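Local atomic coordinates of NLP/P60 (Enterococcus faecium, PDB entry 6B8C), a protein that is a secreted peptidoglycan hydrolase, whose NlpC/P60 endopeptidase domain probably cleaves peptide stems of the bacterial cell wall to release small muropeptides. Residues A[58-63]-A[68-73]; A[95-98]-A[103-106]; A[107-110]-A[116-119]. All blocks are in the same frame, centred on the assembly; numbering follows the deposited sequence.

Contact 1 (A[58-63]-A[68-73]); sequences FTRYVY and GRDIGG
R60 reaches from helix 55-67 across the chain that returns beside it, and its whole length is used. The backbone lies antiparallel to the helix here, with I71 opposite R60 and G68 opposite Y63. At the root, R60 CB lies 3.8 Å from G72 O. The next carbon, R60 CG, set anti to the backbone N (chi1 179°), approaches I71 O at 3.6 Å. R60 CD rests against two carbonyl oxygens on one side of it, 3.4 Å from I71 O and equally near G72 O, with D70 OD1 closer still. There the chain bends (chi3 93°), carrying R60 NE past G73, whose CA is 3.9 Å away. At the tip, R60 NH2 closes a salt bridge to D70 OD2 at 2.7 Å. The carboxylate meets the guanidinium at its edge, the two planes only 8° apart; its other oxygen, OD1, takes a weak hydrogen bond from the same NH2. One nitrogen thus faces both oxygens, on the exposed side of the contact.

On the inner side the packing is largely apolar: I71 CD1 reaches Y63 CD1 at 4.1 Å and also lies against the T59 carbonyl, while L95 of the neighbouring strand packs on the same isoleucine. At the exposed margin R69 runs alongside Y63 in the same direction, and its NH1 comes within 3.4 Å of Y63 CD2, ring and guanidinium tilted well apart. The phenol's own polar partner is G93 O.

G68, with positive phi, leaves the helical conformation, and a long, weak bond from its N to Y63 O marks the reversal. This is a helix followed by a doubled-back loop, within the papain-like NlpC/P60 fold; in this family the helix carries the nucleophilic cysteine at its N-terminal end.

Contact 2 (A[95-98]-A[103-106]); sequences LLFW and GTYH
The imidazole of H106 stands on edge over the indole of W98, an edge-to-face pair with planes at 86°. H106 CD2 does the touching, 3.6 Å from W98 CE3 and nearer the rim of the six-membered ring than its middle. Both side chains leave the same face of the sheet and run side by side; H106 is placed there by a CG anti to its backbone N (chi1 -164°). Y105 completes an aromatic cluster from another direction: its side chain runs roughly perpendicular to that of W98, the two rings inclined obliquely, and takes W98 CB over its ring face, 3.5 Å from Y105 CZ, a CH-pi contact.

The backbones fix this pairing. W98 N donates to H106 O at 2.9 Å, almost straight at 169°, whereas W98 O receives its N-H from Y105, also at 2.9 Å. T104 turns its methyl to the other side, where CG2 meets F97 CB at 3.8 Å, while its hydroxyl is hydrogen-bonded to E79 and T75.

Strand 95-98 lies between strands 138-141 and 106-112. F97 meets F138 on the former, W98 packs on A108 of the latter, and the H106 side chain touches C55 at the start of helix 55-67.

Contact 3 (A[107-110]-A[116-119]); sequences VAIA and YIHA
I109 and I117 face each other as a hydrogen-bonded antiparallel pair, each giving its N-H to the other's carbonyl. I109 N reaches I117 O at 3.1 Å along a nearly straight line (172°), and I117 N answers to I109 O at the same separation; both donors lie in the carbonyl plane. The two side chains share one face, where I117 CG2 comes within 3.9 Å of I109 CB. With CG1 anti to the backbone N (chi1 175°), the longer branch of I117 leads away from its partner.

A108 holds the reverse face: its methyl is 3.6 Å from H118 CB and 3.9 Å from Y116 CD1, so one methyl touches two larger side chains from different directions. Strands 106-112 and 115-118 make a beta hairpin inside the six-stranded antiparallel sheet of the NlpC/P60 domain. Within it the H118 ring carries Y116 CE1 over one face, 3.7 Å above the plane.

Further out, I109 and I117 are covered by helices 28-36 and 55-67. Y116 OH is held by F134 O, and H118 ND1 is hydrogen-bonded to H106 NE2, a pairing consistent with the cysteine-histidine-histidine site of NlpC/P60 peptidases.

Along the chain contact 1 closes first; contact 2 follows, and contact 3 begins on the strand that contact 2 reaches. Contacts 2 and 3 have centres about 10 Å apart and share the six-stranded sheet, L96 N hydrogen bonding to A108 O between their adjacent strands. Contact 1, about 15 Å from the centre of contact 2 and 13 Å from that of contact 3, lies against this sheet: T59, Y63 and I71 pack on L95, and V62 and T59 on I109. Helix 55-67 packs on the strands bearing H106 and H118, with C55 at its start touching H106, consistent with a cysteine peptidase of this family.

Contact 1 (A[58-63]-A[68-73])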
ATOM      1  N   PHE A  58       4.625   0.218   5.474  1.00 60.34           N
ATOM      2  CA  PHE A  58       4.195  -1.132   5.127  1.00 59.00           C
ATOM      3  C   PHE A  58       4.392  -1.416   3.637  1.00 60.40           C
ATOM      4  O   PHE A  58       4.997  -2.431   3.259  1.00 60.04           O
ATOM      5  CB  PHE A  58       2.732  -1.303   5.541  1.00 57.01           C
ATOM      6  CG  PHE A  58       2.107  -2.562   5.044  1.00 55.57           C
ATOM      7  CD1 PHE A  58       2.615  -3.791   5.412  1.00 54.50           C
ATOM      8  CD2 PHE A  58       0.999  -2.517   4.214  1.00 55.65           C
ATOM      9  CE1 PHE A  58       2.036  -4.957   4.956  1.00 54.91           C
ATOM     10  CE2 PHE A  58       0.416  -3.680   3.751  1.00 55.39           C
ATOM     11  CZ  PHE A  58       0.934  -4.901   4.122  1.00 55.38           C
ATOM     12  N   THR A  59       3.892  -0.524   2.776  1.00 60.41           N
ATOM     13  CA  THR A  59       4.033  -0.724   1.335  1.00 62.84           C
ATOM     14  C   THR A  59       5.496  -0.695   0.911  1.00 65.65           C
ATOM     15  O   THR A  59       5.928  -1.504   0.071  1.00 66.34           O
ATOM     16  CB  THR A  59       3.233   0.338   0.576  1.00 63.51           C
ATOM     17  OG1 THR A  59       3.765   1.637   0.861  1.00 65.00           O
ATOM     18  CG2 THR A  59       1.769   0.302   0.991  1.00 61.40           C
ATOM     19  N   ARG A  60       6.280   0.232   1.477  1.00 63.92           N
ATOM     20  CA  ARG A  60       7.704   0.271   1.172  1.00 67.35           C
ATOM     21  C   ARG A  60       8.387  -1.028   1.568  1.00 64.60           C
ATOM     22  O   ARG A  60       9.222  -1.550   0.822  1.00 65.73           O
ATOM     23  CB  ARG A  60       8.365   1.454   1.878  1.00 71.29           C
ATOM     24  CG  ARG A  60       9.859   1.542   1.623  1.00 76.39           C
ATOM     25  CD  ARG A  60      10.454   2.840   2.140  1.00 78.98           C
ATOM     26  NE  ARG A  60      10.968   2.718   3.500  1.00 78.57           N
ATOM     27  CZ  ARG A  60      12.183   2.271   3.799  1.00 81.15           C
ATOM     28  NH1 ARG A  60      12.570   2.192   5.066  1.00 81.76           N
ATOM     29  NH2 ARG A  60      13.013   1.898   2.831  1.00 83.75           N
ATOM     30  N   TYR A  61       8.040  -1.572   2.737  1.00 67.08           N
ATOM     31  CA  TYR A  61       8.668  -2.803   3.200  1.00 65.20           C
ATOM     32  C   TYR A  61       8.312  -3.976   2.298  1.00 65.19           C
ATOM     33  O   TYR A  61       9.174  -4.802   1.973  1.00 65.79           O
ATOM     34  CB  TYR A  61       8.252  -3.084   4.643  1.00 61.64           C
ATOM     35  CG  TYR A  61       9.080  -4.154   5.313  1.00 61.01           C
ATOM     36  CD1 TYR A  61       8.623  -5.465   5.399  1.00 59.70           C
ATOM     37  CD2 TYR A  61      10.328  -3.856   5.847  1.00 62.18           C
ATOM     38  CE1 TYR A  61       9.385  -6.445   6.007  1.00 60.37           C
ATOM     39  CE2 TYR A  61      11.098  -4.830   6.453  1.00 62.74           C
ATOM     40  CZ  TYR A  61      10.623  -6.123   6.531  1.00 61.56           C
ATOM     41  OH  TYR A  61      11.387  -7.093   7.138  1.00 61.52           O
ATOM     42  N   VAL A  62       7.045  -4.069   1.890  1.00 63.50           N
ATOM     43  CA  VAL A  62       6.634  -5.150   0.995  1.00 64.81           C
ATOM     44  C   VAL A  62       7.415  -5.081  -0.313  1.00 68.79           C
ATOM     45  O   VAL A  62       7.980  -6.084  -0.782  1.00 69.01           O
ATOM     46  CB  VAL A  62       5.114  -5.099   0.756  1.00 63.03           C
ATOM     47  CG1 VAL A  62       4.704  -6.113  -0.295  1.00 64.13           C
ATOM     48  CG2 VAL A  62       4.373  -5.362   2.060  1.00 60.59           C
ATOM     49  N   TYR A  63       7.469  -3.890  -0.919  1.00 65.11           N
ATOM     50  CA  TYR A  63       8.175  -3.767  -2.189  1.00 71.60           C
ATOM     51  C   TYR A  63       9.672  -3.975  -2.028  1.00 73.75           C
ATOM     52  O   TYR A  63      10.322  -4.491  -2.940  1.00 76.16           O
ATOM     53  CB  TYR A  63       7.877  -2.416  -2.829  1.00 75.10           C
ATOM     54  CG  TYR A  63       6.669  -2.498  -3.717  1.00 77.48           C
ATOM     55  CD1 TYR A  63       5.395  -2.358  -3.193  1.00 76.14           C
ATOM     56  CD2 TYR A  63       6.801  -2.765  -5.073  1.00 81.41           C
ATOM     57  CE1 TYR A  63       4.284  -2.454  -3.997  1.00 78.10           C
ATOM     58  CE2 TYR A  63       5.694  -2.864  -5.887  1.00 82.82           C
ATOM     59  CZ  TYR A  63       4.438  -2.706  -5.343  1.00 82.46           C
ATOM     60  OH  TYR A  63       3.326  -2.802  -6.145  1.00 86.98           O
ATOM     61  N   GLY A  68      13.492  -5.457  -3.953  1.00 82.47           N
ATOM     62  CA  GLY A  68      14.776  -4.906  -3.576  1.00 85.31           C
ATOM     63  C   GLY A  68      14.935  -3.419  -3.802  1.00 87.45           C
ATOM     64  O   GLY A  68      15.926  -2.842  -3.335  1.00 88.37           O
ATOM     65  N   ARG A  69      14.008  -2.778  -4.505  1.00 84.66           N
ATOM     66  CA  ARG A  69      14.087  -1.345  -4.740  1.00 87.77           C
ATOM     67  C   ARG A  69      13.290  -0.588  -3.683  1.00 84.36           C
ATOM     68  O   ARG A  69      12.360  -1.114  -3.066  1.00 81.48           O
ATOM     69  CB  ARG A  69      13.580  -0.997  -6.138  1.00 91.99           C
ATOM     70  CG  ARG A  69      12.092  -1.184  -6.317  1.00 92.38           C
ATOM     71  CD  ARG A  69      11.779  -1.726  -7.700  1.00 98.60           C
ATOM     72  NE  ARG A  69      10.900  -0.834  -8.449  1.00102.22           N
ATOM     73  CZ  ARG A  69       9.581  -0.790  -8.298  1.00100.39           C
ATOM     74  NH1 ARG A  69       8.987  -1.584  -7.415  1.00 98.18           N
ATOM     75  NH2 ARG A  69       8.857   0.051  -9.024  1.00100.80           N
ATOM     76  N   ASP A  70      13.671   0.668  -3.485  1.00 89.54           N
ATOM     77  CA  ASP A  70      13.152   1.498  -2.405  1.00 85.62           C
ATOM     78  C   ASP A  70      12.240   2.565  -3.001  1.00 85.50           C
ATOM     79  O   ASP A  70      12.705   3.628  -3.423  1.00 87.60           O
ATOM     80  CB  ASP A  70      14.303   2.121  -1.615  1.00 85.79           C
ATOM     81  CG  ASP A  70      13.886   2.586  -0.229  1.00 82.12           C
ATOM     82  OD1 ASP A  70      12.775   3.125  -0.082  1.00 79.83           O
ATOM     83  OD2 ASP A  70      14.674   2.408   0.722  1.00 81.79           O
ATOM     84  N   ILE A  71      10.938   2.283  -3.031  1.00 82.78           N
ATOM     85  CA  ILE A  71       9.951   3.320  -3.309  1.00 83.12           C
ATOM     86  C   ILE A  71       9.957   4.236  -2.094  1.00 84.47           C
ATOM     87  O   ILE A  71      10.502   3.874  -1.047  1.00 81.03           O
ATOM     88  CB  ILE A  71       8.560   2.723  -3.596  1.00 78.72           C
ATOM     89  CG1 ILE A  71       7.929   2.156  -2.323  1.00 73.27           C
ATOM     90  CG2 ILE A  71       8.670   1.616  -4.627  1.00 79.58           C
ATOM     91  CD1 ILE A  71       6.540   1.571  -2.541  1.00 70.16           C
ATOM     92  N   GLY A  72       9.376   5.425  -2.216  1.00 80.35           N
ATOM     93  CA  GLY A  72       9.487   6.424  -1.165  1.00 83.12           C
ATOM     94  C   GLY A  72       9.225   5.970   0.262  1.00 80.35           C
ATOM     95  O   GLY A  72       8.448   5.038   0.499  1.00 78.83           O
ATOM     96  N   GLY A  73       9.873   6.631   1.228  1.00 83.28           N
ATOM     97  CA  GLY A  73       9.661   6.317   2.631  1.00 81.03           C
ATOM     98  C   GLY A  73       8.384   6.880   3.215  1.00 81.54           C
ATOM     99  O   GLY A  73       7.897   6.365   4.227  1.00 81.38           O
TER

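Contact 2 (A[95-98]-A[103-106])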
ATOM      1  N   LEU A  95      -0.402  -0.029  -6.408  1.00 81.29           N
ATOM      2  CA  LEU A  95      -0.552   0.842  -5.252  1.00 76.81           C
ATOM      3  C   LEU A  95      -1.813   1.683  -5.409  1.00 76.57           C
ATOM      4  O   LEU A  95      -2.178   2.061  -6.522  1.00 78.76           O
ATOM      5  CB  LEU A  95       0.676   1.740  -5.083  1.00 76.39           C
ATOM      6  CG  LEU A  95       1.964   1.054  -4.613  1.00 74.44           C
ATOM      7  CD1 LEU A  95       3.156   1.997  -4.686  1.00 75.80           C
ATOM      8  CD2 LEU A  95       1.795   0.527  -3.200  1.00 70.84           C
ATOM      9  N   LEU A  96      -2.490   1.953  -4.296  1.00 75.14           N
ATOM     10  CA  LEU A  96      -3.706   2.757  -4.279  1.00 74.84           C
ATOM     11  C   LEU A  96      -3.483   3.953  -3.368  1.00 72.93           C
ATOM     12  O   LEU A  96      -2.967   3.797  -2.257  1.00 70.71           O
ATOM     13  CB  LEU A  96      -4.905   1.942  -3.789  1.00 73.76           C
ATOM     14  CG  LEU A  96      -5.164   0.611  -4.492  1.00 75.91           C
ATOM     15  CD1 LEU A  96      -6.240  -0.167  -3.761  1.00 73.90           C
ATOM     16  CD2 LEU A  96      -5.561   0.839  -5.940  1.00 81.86           C
ATOM     17  N   PHE A  97      -3.888   5.137  -3.827  1.00 76.04           N
ATOM     18  CA  PHE A  97      -3.554   6.388  -3.162  1.00 76.07           C
ATOM     19  C   PHE A  97      -4.812   7.191  -2.870  1.00 77.13           C
ATOM     20  O   PHE A  97      -5.667   7.365  -3.749  1.00 79.07           O
ATOM     21  CB  PHE A  97      -2.585   7.220  -4.011  1.00 77.82           C
ATOM     22  CG  PHE A  97      -1.202   6.645  -4.080  1.00 75.67           C
ATOM     23  CD1 PHE A  97      -0.861   5.740  -5.072  1.00 75.71           C
ATOM     24  CD2 PHE A  97      -0.246   6.996  -3.140  1.00 73.52           C
ATOM     25  CE1 PHE A  97       0.411   5.203  -5.131  1.00 74.74           C
ATOM     26  CE2 PHE A  97       1.026   6.465  -3.194  1.00 72.61           C
ATOM     27  CZ  PHE A  97       1.355   5.565  -4.192  1.00 73.41           C
ATOM     28  N   TRP A  98      -4.912   7.664  -1.628  1.00 75.10           N
ATOM     29  CA  TRP A  98      -5.933   8.610  -1.207  1.00 76.62           C
ATOM     30  C   TRP A  98      -5.363  10.018  -1.248  1.00 79.20           C
ATOM     31  O   TRP A  98      -4.226  10.250  -0.828  1.00 78.77           O
ATOM     32  CB  TRP A  98      -6.408   8.311   0.216  1.00 73.62           C
ATOM     33  CG  TRP A  98      -7.333   7.151   0.366  1.00 72.17           C
ATOM     34  CD1 TRP A  98      -8.648   7.201   0.714  1.00 72.70           C
ATOM     35  CD2 TRP A  98      -7.012   5.763   0.205  1.00 70.70           C
ATOM     36  NE1 TRP A  98      -9.172   5.933   0.775  1.00 71.57           N
ATOM     37  CE2 TRP A  98      -8.188   5.031   0.468  1.00 70.23           C
ATOM     38  CE3 TRP A  98      -5.850   5.069  -0.137  1.00 69.96           C
ATOM     39  CZ2 TRP A  98      -8.235   3.641   0.395  1.00 68.69           C
ATOM     40  CZ3 TRP A  98      -5.898   3.688  -0.209  1.00 69.37           C
ATOM     41  CH2 TRP A  98      -7.082   2.990   0.054  1.00 68.39           C
ATOM     42  N   GLY A 103      -0.423  15.475  -2.823  1.00 92.42           N
ATOM     43  CA  GLY A 103      -0.928  15.596  -1.473  1.00 90.66           C
ATOM     44  C   GLY A 103      -1.600  14.330  -0.986  1.00 87.56           C
ATOM     45  O   GLY A 103      -2.549  14.392  -0.197  1.00 87.89           O
ATOM     46  N   THR A 104      -1.130  13.178  -1.460  1.00 89.08           N
ATOM     47  CA  THR A 104      -1.670  11.918  -0.975  1.00 84.95           C
ATOM     48  C   THR A 104      -1.397  11.770   0.514  1.00 82.55           C
ATOM     49  O   THR A 104      -0.323  12.126   1.006  1.00 85.70           O
ATOM     50  CB  THR A 104      -1.071  10.735  -1.733  1.00 83.78           C
ATOM     51  OG1 THR A 104       0.358  10.807  -1.682  1.00 84.44           O
ATOM     52  CG2 THR A 104      -1.540  10.738  -3.179  1.00 86.46           C
ATOM     53  N   TYR A 105      -2.390  11.256   1.235  1.00 78.25           N
ATOM     54  CA  TYR A 105      -2.284  11.067   2.671  1.00 74.53           C
ATOM     55  C   TYR A 105      -2.394   9.606   3.085  1.00 69.63           C
ATOM     56  O   TYR A 105      -2.269   9.305   4.278  1.00 67.00           O
ATOM     57  CB  TYR A 105      -3.356  11.898   3.398  1.00 75.40           C
ATOM     58  CG  TYR A 105      -4.783  11.604   2.974  1.00 75.61           C
ATOM     59  CD1 TYR A 105      -5.509  10.584   3.575  1.00 73.26           C
ATOM     60  CD2 TYR A 105      -5.404  12.352   1.980  1.00 78.43           C
ATOM     61  CE1 TYR A 105      -6.811  10.312   3.196  1.00 73.87           C
ATOM     62  CE2 TYR A 105      -6.710  12.088   1.593  1.00 78.97           C
ATOM     63  CZ  TYR A 105      -7.408  11.064   2.207  1.00 76.65           C
ATOM     64  OH  TYR A 105      -8.704  10.790   1.833  1.00 77.08           O
ATOM     65  N   HIS A 106      -2.618   8.694   2.144  1.00 71.96           N
ATOM     66  CA  HIS A 106      -2.783   7.289   2.477  1.00 67.44           C
ATOM     67  C   HIS A 106      -2.481   6.451   1.245  1.00 67.91           C
ATOM     68  O   HIS A 106      -2.722   6.876   0.113  1.00 70.12           O
ATOM     69  CB  HIS A 106      -4.197   6.991   2.985  1.00 64.98           C
ATOM     70  CG  HIS A 106      -4.318   5.672   3.681  1.00 60.68           C
ATOM     71  ND1 HIS A 106      -3.899   5.477   4.979  1.00 58.82           N
ATOM     72  CD2 HIS A 106      -4.800   4.479   3.257  1.00 60.10           C
ATOM     73  CE1 HIS A 106      -4.123   4.223   5.328  1.00 56.84           C
ATOM     74  NE2 HIS A 106      -4.668   3.596   4.301  1.00 57.98           N
TER

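Contact 3 (A[107-110]-A[116-119])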
ATOM      1  N   VAL A 107      -1.973   5.245   1.489  1.00 66.51           N
ATOM      2  CA  VAL A 107      -1.610   4.311   0.434  1.00 66.50           C
ATOM      3  C   VAL A 107      -1.929   2.898   0.904  1.00 64.07           C
ATOM      4  O   VAL A 107      -1.918   2.602   2.101  1.00 62.56           O
ATOM      5  CB  VAL A 107      -0.117   4.446   0.049  1.00 60.93           C
ATOM      6  CG1 VAL A 107       0.770   3.933   1.172  1.00 60.44           C
ATOM      7  CG2 VAL A 107       0.179   3.719  -1.251  1.00 62.51           C
ATOM      8  N   ALA A 108      -2.236   2.030  -0.054  1.00 63.64           N
ATOM      9  CA  ALA A 108      -2.471   0.620   0.227  1.00 62.67           C
ATOM     10  C   ALA A 108      -2.014  -0.198  -0.974  1.00 64.18           C
ATOM     11  O   ALA A 108      -1.719   0.344  -2.039  1.00 65.71           O
ATOM     12  CB  ALA A 108      -3.944   0.342   0.550  1.00 62.41           C
ATOM     13  N   ILE A 109      -1.948  -1.516  -0.790  1.00 63.46           N
ATOM     14  CA  ILE A 109      -1.600  -2.440  -1.865  1.00 66.02           C
ATOM     15  C   ILE A 109      -2.878  -3.060  -2.409  1.00 67.15           C
ATOM     16  O   ILE A 109      -3.663  -3.650  -1.655  1.00 64.76           O
ATOM     17  CB  ILE A 109      -0.620  -3.524  -1.385  1.00 65.67           C
ATOM     18  CG1 ILE A 109       0.762  -2.918  -1.117  1.00 65.57           C
ATOM     19  CG2 ILE A 109      -0.511  -4.636  -2.420  1.00 67.52           C
ATOM     20  CD1 ILE A 109       1.708  -3.850  -0.404  1.00 64.11           C
ATOM     21  N   ALA A 110      -3.085  -2.930  -3.715  1.00 69.74           N
ATOM     22  CA  ALA A 110      -4.284  -3.466  -4.340  1.00 71.78           C
ATOM     23  C   ALA A 110      -4.269  -4.987  -4.324  1.00 73.06           C
ATOM     24  O   ALA A 110      -3.244  -5.622  -4.591  1.00 73.49           O
ATOM     25  CB  ALA A 110      -4.407  -2.960  -5.777  1.00 74.37           C
ATOM     26  N   TYR A 116      -8.044  -4.221  -0.827  1.00 66.53           N
ATOM     27  CA  TYR A 116      -6.667  -3.820  -0.602  1.00 64.30           C
ATOM     28  C   TYR A 116      -6.246  -4.273   0.785  1.00 60.01           C
ATOM     29  O   TYR A 116      -7.048  -4.781   1.569  1.00 58.34           O
ATOM     30  CB  TYR A 116      -6.484  -2.308  -0.771  1.00 65.94           C
ATOM     31  CG  TYR A 116      -7.528  -1.468  -0.080  1.00 66.44           C
ATOM     32  CD1 TYR A 116      -7.440  -1.189   1.279  1.00 64.34           C
ATOM     33  CD2 TYR A 116      -8.593  -0.930  -0.794  1.00 68.53           C
ATOM     34  CE1 TYR A 116      -8.391  -0.409   1.909  1.00 64.23           C
ATOM     35  CE2 TYR A 116      -9.546  -0.152  -0.175  1.00 68.68           C
ATOM     36  CZ  TYR A 116      -9.441   0.105   1.175  1.00 66.68           C
ATOM     37  OH  TYR A 116     -10.396   0.882   1.791  1.00 66.92           O
ATOM     38  N   ILE A 117      -4.965  -4.090   1.076  1.00 60.46           N
ATOM     39  CA  ILE A 117      -4.403  -4.414   2.376  1.00 57.62           C
ATOM     40  C   ILE A 117      -3.548  -3.233   2.807  1.00 56.68           C
ATOM     41  O   ILE A 117      -2.860  -2.625   1.981  1.00 57.60           O
ATOM     42  CB  ILE A 117      -3.591  -5.730   2.330  1.00 57.34           C
ATOM     43  CG1 ILE A 117      -2.914  -5.999   3.672  1.00 55.04           C
ATOM     44  CG2 ILE A 117      -2.582  -5.708   1.183  1.00 59.92           C
ATOM     45  CD1 ILE A 117      -2.262  -7.351   3.745  1.00 56.27           C
ATOM     46  N   HIS A 118      -3.620  -2.881   4.090  1.00 54.24           N
ATOM     47  CA  HIS A 118      -2.965  -1.654   4.522  1.00 54.25           C
ATOM     48  C   HIS A 118      -2.792  -1.631   6.031  1.00 54.73           C
ATOM     49  O   HIS A 118      -3.432  -2.386   6.770  1.00 54.88           O
ATOM     50  CB  HIS A 118      -3.746  -0.411   4.073  1.00 53.93           C
ATOM     51  CG  HIS A 118      -5.135  -0.325   4.630  1.00 52.32           C
ATOM     52  ND1 HIS A 118      -5.843   0.857   4.673  1.00 52.83           N
ATOM     53  CD2 HIS A 118      -5.952  -1.269   5.156  1.00 51.29           C
ATOM     54  CE1 HIS A 118      -7.034   0.638   5.203  1.00 52.18           C
ATOM     55  NE2 HIS A 118      -7.125  -0.644   5.505  1.00 51.74           N
ATOM     56  N   ALA A 119      -1.889  -0.751   6.469  1.00 54.78           N
ATOM     57  CA  ALA A 119      -1.812  -0.282   7.842  1.00 55.24           C
ATOM     58  C   ALA A 119      -2.793   0.877   7.956  1.00 55.64           C
ATOM     59  O   ALA A 119      -2.494   1.989   7.506  1.00 57.82           O
ATOM     60  CB  ALA A 119      -0.388   0.146   8.205  1.00 56.92           C
TER